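Local coordinates for aminotransferase (Bacillus subtilis, PDB 6L1O), which is a pyridoxal-phosphate-dependent aminotransferase encoded in the operon that makes the dipeptide antibiotic bacilysin, at residues A190-F195 with I201-D206; A219-A224 with K228-E233. One frame throughout, in Å; residues are numbered along the deposited sequence.

Contact 1 of 2, residues A190-F195 with I201-D206; sequences AKAAAF and IHLIHD. With PLP (pyridoxal-5'-phosphate), chain E.
Leu203 drives its CD1 methyl into the side of the helix at the peptide between Ala192 and Ala193. That methyl lies 3.8 Å from Ala192 O and 4.0 Å from Ala192 CB, so it rests on backbone atoms as well as on the alanine methyl; small side chains here are consistent with the close approach of the helix, Ala193 CA lying 7.5 Å from Leu203 CA. Leu203 reaches this spot because its CG is anti to the backbone N (chi1 -156°), and CD1 then continues the extended chain.

One helical turn further on, Phe195 CE2 meets Ile201 CD1 at 4.2 Å. The methyl approaches the ring obliquely, with CD1 anti to CA (chi2 177°), which extends the longer branch of Ile201 toward the ring. No hydrogen bond crosses between the segments; the join is buried and rests on van der Waals contact alone.

At the far end of the strand, Asp206 carries a different task. Its OD2 comes within 2.5 Å of N1 of the pyridoxal-5'-phosphate ring, the place an aspartate takes in class I aminotransferases, and Tyr131 OH bonds the same oxygen. The ring of Phe195 is backed by Phe157, while Leu203 also packs on Met171 and Leu173.

Strand 168-174, helix 186-199 and strand 202-206 form a beta-alpha-beta crossover of the large mixed sheet: the helix covers the Leu203 face, whereas Ile204 turns to helix 103-114 on the opposite face.

Contact 2 of 2, residues A219-A224 with K228-E233; sequences ASFLEA and KTVGAE
Ser220 and Phe221 both give a hydrogen to the carboxylate of Glu233, which takes them with its two oxygens. Ser220 OG donates to Glu233 OE2 at 2.7 Å, and the backbone Phe221 N donates to Glu233 OE1 at 3.0 Å; both donors come from the syn side, tilted 28° and 26° out of the carboxylate plane. Glu233 gets there on an extended chain, CG anti to its backbone N. Each oxygen has a further partner, Tyr83 OH on OE2 and His205 ND1 on OE1, so this buried group is gripped by four bonds that fix its rotation.

Within 219-224, Ser220 OG also accepts from Leu222 N at 2.9 Å, an ST turn that opens the short 3-10 segment 221-223. The turn is held from its other end by Glu223 OE2, which receives Ser220 N at 3.2 Å from above its carboxylate plane. All this belongs to the long connection between strands 202-206 and 231-236, parallel neighbours in the seven-stranded sheet of the cofactor-binding domain: the chain leaves the sheet, turns at 221-223 and re-enters through helix 227-230.

Packing centres on Phe221. Its ring turns an edge to the junction where helix 227-230 passes into the strand, with CZ 4.0 Å from Val230 CG2 and with Gly231 CA and the backbone Ala232 N also near the ring plane; the Phe221 and Val230 side chains cross at about a right angle. Beside it, Leu222 CG rests 4.2 Å from Glu233 CB.

A single water spans the other end, giving a hydrogen to Ala224 O at 2.9 Å and accepting one from Lys228 N. The Lys228 amino group finds its partners outside these segments, Thr90 O and, in a salt bridge, Glu96.

The two contacts are in series along the chain: contact 1 closes at strand 202-206 before contact 2 opens in the loop that follows. Their centres are only 7 Å apart, because strands 202-206 and 231-236 are neighbours in the large mixed sheet. A backbone hydrogen bond from His205 N to Ala232 O (2.9 Å) ties the strands, and Leu203 CD1 packs against Phe221 CZ at 3.5 Å, merging both into one apolar layer beneath helix 186-199. Both strands then run on to the cofactor, where strand 202-206 supplies Asp206 and strand 231-236 ends at Ser236, whose OG bonds the pyridoxal-5'-phosphate.

Contact 1 of 2, residues A190-F195 with I201-D206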
ATOM      1  N   ALA B 190     -11.634 -23.349 -17.675  1.00 27.39           N
ATOM      2  CA  ALA B 190     -13.083 -23.473 -17.837  1.00 29.63           C
ATOM      3  C   ALA B 190     -13.663 -24.371 -16.762  1.00 26.50           C
ATOM      4  O   ALA B 190     -14.713 -24.090 -16.211  1.00 28.23           O
ATOM      5  CB  ALA B 190     -13.422 -24.009 -19.230  1.00 27.23           C
ATOM      6  N   LYS B 191     -12.937 -25.432 -16.477  1.00 24.38           N
ATOM      7  CA  LYS B 191     -13.281 -26.401 -15.470  1.00 27.66           C
ATOM      8  C   LYS B 191     -13.284 -25.785 -14.078  1.00 28.02           C
ATOM      9  O   LYS B 191     -14.220 -25.926 -13.315  1.00 27.71           O
ATOM     10  CB  LYS B 191     -12.251 -27.527 -15.560  1.00 30.41           C
ATOM     11  CG  LYS B 191     -12.652 -28.861 -15.035  1.00 35.22           C
ATOM     12  CD  LYS B 191     -11.725 -29.912 -15.612  1.00 36.98           C
ATOM     13  CE  LYS B 191     -11.837 -31.264 -14.933  1.00 44.07           C
ATOM     14  NZ  LYS B 191     -10.993 -32.257 -15.686  1.00 44.79           N
ATOM     15  N   ALA B 192     -12.196 -25.091 -13.762  1.00 26.94           N
ATOM     16  CA  ALA B 192     -12.064 -24.331 -12.529  1.00 23.05           C
ATOM     17  C   ALA B 192     -13.239 -23.358 -12.340  1.00 21.90           C
ATOM     18  O   ALA B 192     -13.757 -23.256 -11.253  1.00 22.11           O
ATOM     19  CB  ALA B 192     -10.734 -23.575 -12.516  1.00 21.00           C
ATOM     20  N   ALA B 193     -13.601 -22.634 -13.396  1.00 22.51           N
ATOM     21  CA  ALA B 193     -14.625 -21.643 -13.309  1.00 25.43           C
ATOM     22  C   ALA B 193     -16.011 -22.295 -13.118  1.00 27.64           C
ATOM     23  O   ALA B 193     -16.868 -21.777 -12.378  1.00 25.46           O
ATOM     24  CB  ALA B 193     -14.625 -20.738 -14.520  1.00 28.42           C
ATOM     25  N   ALA B 194     -16.210 -23.411 -13.799  1.00 27.54           N
ATOM     26  CA  ALA B 194     -17.418 -24.226 -13.630  1.00 31.40           C
ATOM     27  C   ALA B 194     -17.563 -24.734 -12.202  1.00 29.93           C
ATOM     28  O   ALA B 194     -18.628 -24.612 -11.601  1.00 29.03           O
ATOM     29  CB  ALA B 194     -17.409 -25.401 -14.609  1.00 35.17           C
ATOM     30  N   PHE B 195     -16.468 -25.243 -11.641  1.00 26.66           N
ATOM     31  CA  PHE B 195     -16.454 -25.705 -10.269  1.00 27.34           C
ATOM     32  C   PHE B 195     -16.761 -24.585  -9.231  1.00 28.69           C
ATOM     33  O   PHE B 195     -17.502 -24.772  -8.278  1.00 24.19           O
ATOM     34  CB  PHE B 195     -15.102 -26.352  -9.968  1.00 25.47           C
ATOM     35  CG  PHE B 195     -15.037 -27.040  -8.655  1.00 29.10           C
ATOM     36  CD1 PHE B 195     -15.535 -28.351  -8.519  1.00 31.91           C
ATOM     37  CD2 PHE B 195     -14.493 -26.392  -7.523  1.00 29.98           C
ATOM     38  CE1 PHE B 195     -15.449 -29.005  -7.295  1.00 34.03           C
ATOM     39  CE2 PHE B 195     -14.433 -27.032  -6.295  1.00 32.14           C
ATOM     40  CZ  PHE B 195     -14.921 -28.344  -6.186  1.00 33.93           C
ATOM     41  N   ILE B 201     -17.670 -20.169  -5.007  1.00 29.62           N
ATOM     42  CA  ILE B 201     -16.306 -19.875  -4.553  1.00 26.04           C
ATOM     43  C   ILE B 201     -15.761 -18.742  -5.437  1.00 24.01           C
ATOM     44  O   ILE B 201     -15.863 -18.803  -6.642  1.00 23.95           O
ATOM     45  CB  ILE B 201     -15.417 -21.119  -4.675  1.00 26.14           C
ATOM     46  CG1 ILE B 201     -16.112 -22.306  -3.981  1.00 28.42           C
ATOM     47  CG2 ILE B 201     -14.027 -20.858  -4.033  1.00 24.83           C
ATOM     48  CD1 ILE B 201     -15.394 -23.634  -4.060  1.00 28.69           C
ATOM     49  N   HIS B 202     -15.222 -17.702  -4.815  1.00 25.34           N
ATOM     50  CA  HIS B 202     -14.534 -16.652  -5.532  1.00 21.94           C
ATOM     51  C   HIS B 202     -13.138 -17.143  -5.952  1.00 19.64           C
ATOM     52  O   HIS B 202     -12.349 -17.607  -5.120  1.00 22.68           O
ATOM     53  CB  HIS B 202     -14.393 -15.410  -4.678  1.00 23.81           C
ATOM     54  CG  HIS B 202     -15.696 -14.821  -4.235  1.00 23.25           C
ATOM     55  ND1 HIS B 202     -16.130 -14.876  -2.925  1.00 30.95           N
ATOM     56  CD2 HIS B 202     -16.640 -14.150  -4.916  1.00 29.05           C
ATOM     57  CE1 HIS B 202     -17.302 -14.277  -2.829  1.00 29.30           C
ATOM     58  NE2 HIS B 202     -17.608 -13.790  -4.018  1.00 28.77           N
ATOM     59  N   LEU B 203     -12.836 -16.977  -7.221  1.00 19.75           N
ATOM     60  CA  LEU B 203     -11.601 -17.517  -7.808  1.00 22.21           C
ATOM     61  C   LEU B 203     -10.598 -16.395  -8.150  1.00 18.94           C
ATOM     62  O   LEU B 203     -10.909 -15.553  -8.941  1.00 22.15           O
ATOM     63  CB  LEU B 203     -11.958 -18.293  -9.059  1.00 20.06           C
ATOM     64  CG  LEU B 203     -11.002 -19.393  -9.543  1.00 24.54           C
ATOM     65  CD1 LEU B 203     -11.624 -20.175 -10.699  1.00 23.34           C
ATOM     66  CD2 LEU B 203      -9.637 -18.821  -9.946  1.00 28.49           C
ATOM     67  N   ILE B 204      -9.411 -16.416  -7.543  1.00 18.16           N
ATOM     68  CA  ILE B 204      -8.388 -15.452  -7.847  1.00 18.73           C
ATOM     69  C   ILE B 204      -7.278 -16.178  -8.569  1.00 18.08           C
ATOM     70  O   ILE B 204      -6.642 -17.076  -7.994  1.00 15.40           O
ATOM     71  CB  ILE B 204      -7.827 -14.723  -6.594  1.00 20.10           C
ATOM     72  CG1 ILE B 204      -8.931 -13.893  -5.870  1.00 21.13           C
ATOM     73  CG2 ILE B 204      -6.643 -13.800  -6.929  1.00 18.62           C
ATOM     74  CD1 ILE B 204      -9.725 -12.955  -6.778  1.00 19.87           C
ATOM     75  N   HIS B 205      -7.021 -15.773  -9.817  1.00 17.14           N
ATOM     76  CA  HIS B 205      -5.906 -16.396 -10.519  1.00 16.43           C
ATOM     77  C   HIS B 205      -4.698 -15.479 -10.480  1.00 15.10           C
ATOM     78  O   HIS B 205      -4.809 -14.303 -10.873  1.00 14.84           O
ATOM     79  CB  HIS B 205      -6.269 -16.708 -11.949  1.00 16.85           C
ATOM     80  CG  HIS B 205      -5.151 -17.337 -12.711  1.00 18.96           C
ATOM     81  ND1 HIS B 205      -4.592 -16.757 -13.819  1.00 18.76           N
ATOM     82  CD2 HIS B 205      -4.437 -18.448 -12.466  1.00 19.81           C
ATOM     83  CE1 HIS B 205      -3.601 -17.498 -14.247  1.00 20.91           C
ATOM     84  NE2 HIS B 205      -3.487 -18.534 -13.443  1.00 20.22           N
ATOM     85  N   ASP B 206      -3.575 -16.010 -10.040  1.00 15.71           N
ATOM     86  CA  ASP B 206      -2.353 -15.246  -9.878  1.00 16.78           C
ATOM     87  C   ASP B 206      -1.568 -15.426 -11.211  1.00 15.71           C
ATOM     88  O   ASP B 206      -1.019 -16.509 -11.481  1.00 15.42           O
ATOM     89  CB  ASP B 206      -1.578 -15.750  -8.653  1.00 15.73           C
ATOM     90  CG  ASP B 206      -0.332 -14.942  -8.335  1.00 18.43           C
ATOM     91  OD1 ASP B 206       0.072 -14.070  -9.141  1.00 20.68           O
ATOM     92  OD2 ASP B 206       0.272 -15.186  -7.261  1.00 18.96           O
TER
HETATM   93  N1  PLP E 401       2.587 -14.216  -7.303  1.00 19.85           N
HETATM   94  C2  PLP E 401       3.610 -15.086  -7.372  1.00 19.71           C
HETATM   95  C2A PLP E 401       3.386 -16.568  -7.290  1.00 19.38           C
HETATM   96  C3  PLP E 401       4.973 -14.606  -7.415  1.00 20.79           C
HETATM   97  O3  PLP E 401       6.046 -15.404  -7.439  1.00 20.76           O
HETATM   98  C4  PLP E 401       5.130 -13.198  -7.501  1.00 26.00           C
HETATM   99  C4A PLP E 401       6.529 -12.739  -7.174  1.00 34.09           C
HETATM  100  C5  PLP E 401       3.972 -12.317  -7.434  1.00 24.32           C
HETATM  101  C6  PLP E 401       2.714 -12.897  -7.372  1.00 22.51           C
HETATM  102  C5A PLP E 401       4.073 -10.829  -7.593  1.00 22.73           C
HETATM  103  O4P PLP E 401       4.743 -10.159  -6.618  1.00 20.62           O
HETATM  104  P   PLP E 401       4.691  -8.525  -6.581  1.00 16.73           P
HETATM  105  O1P PLP E 401       4.235  -8.201  -5.203  1.00 14.39           O
HETATM  106  O2P PLP E 401       3.830  -7.975  -7.698  1.00 16.02           O
HETATM  107  O3P PLP E 401       6.118  -8.117  -6.821  1.00 16.38           O

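Contact 2 of 2, residues A219-A224 with K228-E233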
ATOM      1  N   ALA B 219      -2.370 -18.744 -21.771  1.00 28.19           N
ATOM      2  CA  ALA B 219      -3.773 -18.365 -21.678  1.00 29.12           C
ATOM      3  C   ALA B 219      -4.044 -17.629 -20.350  1.00 24.11           C
ATOM      4  O   ALA B 219      -3.555 -18.049 -19.292  1.00 23.57           O
ATOM      5  CB  ALA B 219      -4.662 -19.586 -21.803  1.00 29.27           C
ATOM      6  N   SER B 220      -4.791 -16.533 -20.422  1.00 24.04           N
ATOM      7  CA  SER B 220      -5.357 -15.890 -19.240  1.00 21.91           C
ATOM      8  C   SER B 220      -6.563 -16.716 -18.734  1.00 22.57           C
ATOM      9  O   SER B 220      -7.367 -17.246 -19.520  1.00 21.65           O
ATOM     10  CB  SER B 220      -5.789 -14.466 -19.563  1.00 21.95           C
ATOM     11  OG  SER B 220      -6.808 -13.988 -18.640  1.00 21.27           O
ATOM     12  N   PHE B 221      -6.715 -16.799 -17.424  1.00 23.70           N
ATOM     13  CA  PHE B 221      -7.937 -17.334 -16.809  1.00 21.96           C
ATOM     14  C   PHE B 221      -9.198 -16.711 -17.434  1.00 22.90           C
ATOM     15  O   PHE B 221     -10.235 -17.386 -17.648  1.00 21.68           O
ATOM     16  CB  PHE B 221      -7.870 -17.081 -15.283  1.00 19.85           C
ATOM     17  CG  PHE B 221      -9.163 -17.307 -14.540  1.00 21.81           C
ATOM     18  CD1 PHE B 221      -9.784 -18.547 -14.529  1.00 24.70           C
ATOM     19  CD2 PHE B 221      -9.752 -16.267 -13.817  1.00 23.93           C
ATOM     20  CE1 PHE B 221     -10.981 -18.745 -13.845  1.00 24.82           C
ATOM     21  CE2 PHE B 221     -10.928 -16.456 -13.116  1.00 24.58           C
ATOM     22  CZ  PHE B 221     -11.558 -17.695 -13.163  1.00 25.11           C
ATOM     23  N   LEU B 222      -9.122 -15.429 -17.750  1.00 22.95           N
ATOM     24  CA  LEU B 222     -10.267 -14.705 -18.266  1.00 21.48           C
ATOM     25  C   LEU B 222     -10.671 -15.081 -19.691  1.00 24.27           C
ATOM     26  O   LEU B 222     -11.639 -14.569 -20.196  1.00 22.92           O
ATOM     27  CB  LEU B 222     -10.047 -13.194 -18.165  1.00 24.26           C
ATOM     28  CG  LEU B 222      -9.838 -12.656 -16.739  1.00 24.52           C
ATOM     29  CD1 LEU B 222      -9.655 -11.166 -16.850  1.00 26.33           C
ATOM     30  CD2 LEU B 222     -11.020 -12.974 -15.823  1.00 23.40           C
ATOM     31  N   GLU B 223      -9.892 -15.939 -20.348  1.00 25.52           N
ATOM     32  CA  GLU B 223     -10.311 -16.582 -21.579  1.00 27.22           C
ATOM     33  C   GLU B 223     -11.412 -17.636 -21.387  1.00 28.54           C
ATOM     34  O   GLU B 223     -12.191 -17.880 -22.276  1.00 30.36           O
ATOM     35  CB  GLU B 223      -9.109 -17.181 -22.307  1.00 25.50           C
ATOM     36  CG  GLU B 223      -8.269 -16.095 -22.977  1.00 28.05           C
ATOM     37  CD  GLU B 223      -7.008 -16.631 -23.630  1.00 35.52           C
ATOM     38  OE1 GLU B 223      -7.145 -17.587 -24.429  1.00 39.68           O
ATOM     39  OE2 GLU B 223      -5.887 -16.096 -23.354  1.00 32.37           O
ATOM     40  N   ALA B 224     -11.490 -18.237 -20.210  1.00 29.88           N
ATOM     41  CA  ALA B 224     -12.496 -19.246 -19.927  1.00 30.00           C
ATOM     42  C   ALA B 224     -13.894 -18.659 -19.816  1.00 31.97           C
ATOM     43  O   ALA B 224     -14.069 -17.572 -19.284  1.00 29.22           O
ATOM     44  CB  ALA B 224     -12.149 -19.962 -18.646  1.00 32.31           C
ATOM     45  N   LYS B 228     -15.225 -14.492 -15.629  1.00 26.29           N
ATOM     46  CA  LYS B 228     -15.596 -13.163 -15.165  1.00 27.45           C
ATOM     47  C   LYS B 228     -16.767 -13.204 -14.204  1.00 25.57           C
ATOM     48  O   LYS B 228     -16.975 -12.260 -13.458  1.00 23.66           O
ATOM     49  CB  LYS B 228     -15.956 -12.227 -16.336  1.00 28.55           C
ATOM     50  CG  LYS B 228     -15.044 -11.028 -16.527  1.00 33.80           C
ATOM     51  CD  LYS B 228     -15.466 -10.290 -17.803  1.00 39.96           C
ATOM     52  CE  LYS B 228     -14.342  -9.442 -18.338  1.00 40.60           C
ATOM     53  NZ  LYS B 228     -14.833  -8.663 -19.507  1.00 38.61           N
ATOM     54  N   THR B 229     -17.552 -14.267 -14.276  1.00 26.00           N
ATOM     55  CA  THR B 229     -18.672 -14.488 -13.400  1.00 26.93           C
ATOM     56  C   THR B 229     -18.237 -14.876 -11.996  1.00 26.23           C
ATOM     57  O   THR B 229     -18.928 -14.538 -11.058  1.00 26.54           O
ATOM     58  CB  THR B 229     -19.582 -15.637 -13.946  1.00 31.64           C
ATOM     59  OG1 THR B 229     -19.964 -15.339 -15.295  1.00 30.99           O
ATOM     60  CG2 THR B 229     -20.836 -15.816 -13.057  1.00 34.50           C
ATOM     61  N   VAL B 230     -17.108 -15.598 -11.872  1.00 22.93           N
ATOM     62  CA  VAL B 230     -16.694 -16.169 -10.604  1.00 22.82           C
ATOM     63  C   VAL B 230     -15.428 -15.523  -9.995  1.00 24.54           C
ATOM     64  O   VAL B 230     -15.157 -15.674  -8.789  1.00 20.76           O
ATOM     65  CB  VAL B 230     -16.474 -17.680 -10.691  1.00 24.55           C
ATOM     66  CG1 VAL B 230     -17.736 -18.383 -11.263  1.00 27.75           C
ATOM     67  CG2 VAL B 230     -15.240 -18.003 -11.539  1.00 28.00           C
ATOM     68  N   GLY B 231     -14.665 -14.771 -10.788  1.00 23.63           N
ATOM     69  CA  GLY B 231     -13.361 -14.387 -10.265  1.00 24.02           C
ATOM     70  C   GLY B 231     -12.668 -13.218 -10.915  1.00 19.47           C
ATOM     71  O   GLY B 231     -13.271 -12.390 -11.537  1.00 19.19           O
ATOM     72  N   ALA B 232     -11.376 -13.166 -10.684  1.00 17.71           N
ATOM     73  CA  ALA B 232     -10.548 -12.054 -11.156  1.00 17.68           C
ATOM     74  C   ALA B 232      -9.137 -12.577 -11.315  1.00 16.65           C
ATOM     75  O   ALA B 232      -8.796 -13.624 -10.727  1.00 18.93           O
ATOM     76  CB  ALA B 232     -10.562 -10.917 -10.162  1.00 17.50           C
ATOM     77  N   GLU B 233      -8.350 -11.859 -12.098  1.00 16.32           N
ATOM     78  CA  GLU B 233      -6.966 -12.258 -12.350  1.00 16.25           C
ATOM     79  C   GLU B 233      -6.062 -11.117 -11.865  1.00 15.26           C
ATOM     80  O   GLU B 233      -6.343  -9.961 -12.128  1.00 15.55           O
ATOM     81  CB  GLU B 233      -6.774 -12.542 -13.818  1.00 17.79           C
ATOM     82  CG  GLU B 233      -5.370 -12.914 -14.234  1.00 19.71           C
ATOM     83  CD  GLU B 233      -5.382 -13.601 -15.595  1.00 19.82           C
ATOM     84  OE1 GLU B 233      -5.358 -14.870 -15.643  1.00 22.18           O
ATOM     85  OE2 GLU B 233      -5.455 -12.856 -16.582  1.00 21.30           O
TER
HETATM   86  O   HOH W   1     -15.183 -14.967 -18.591  1.00 33.11           O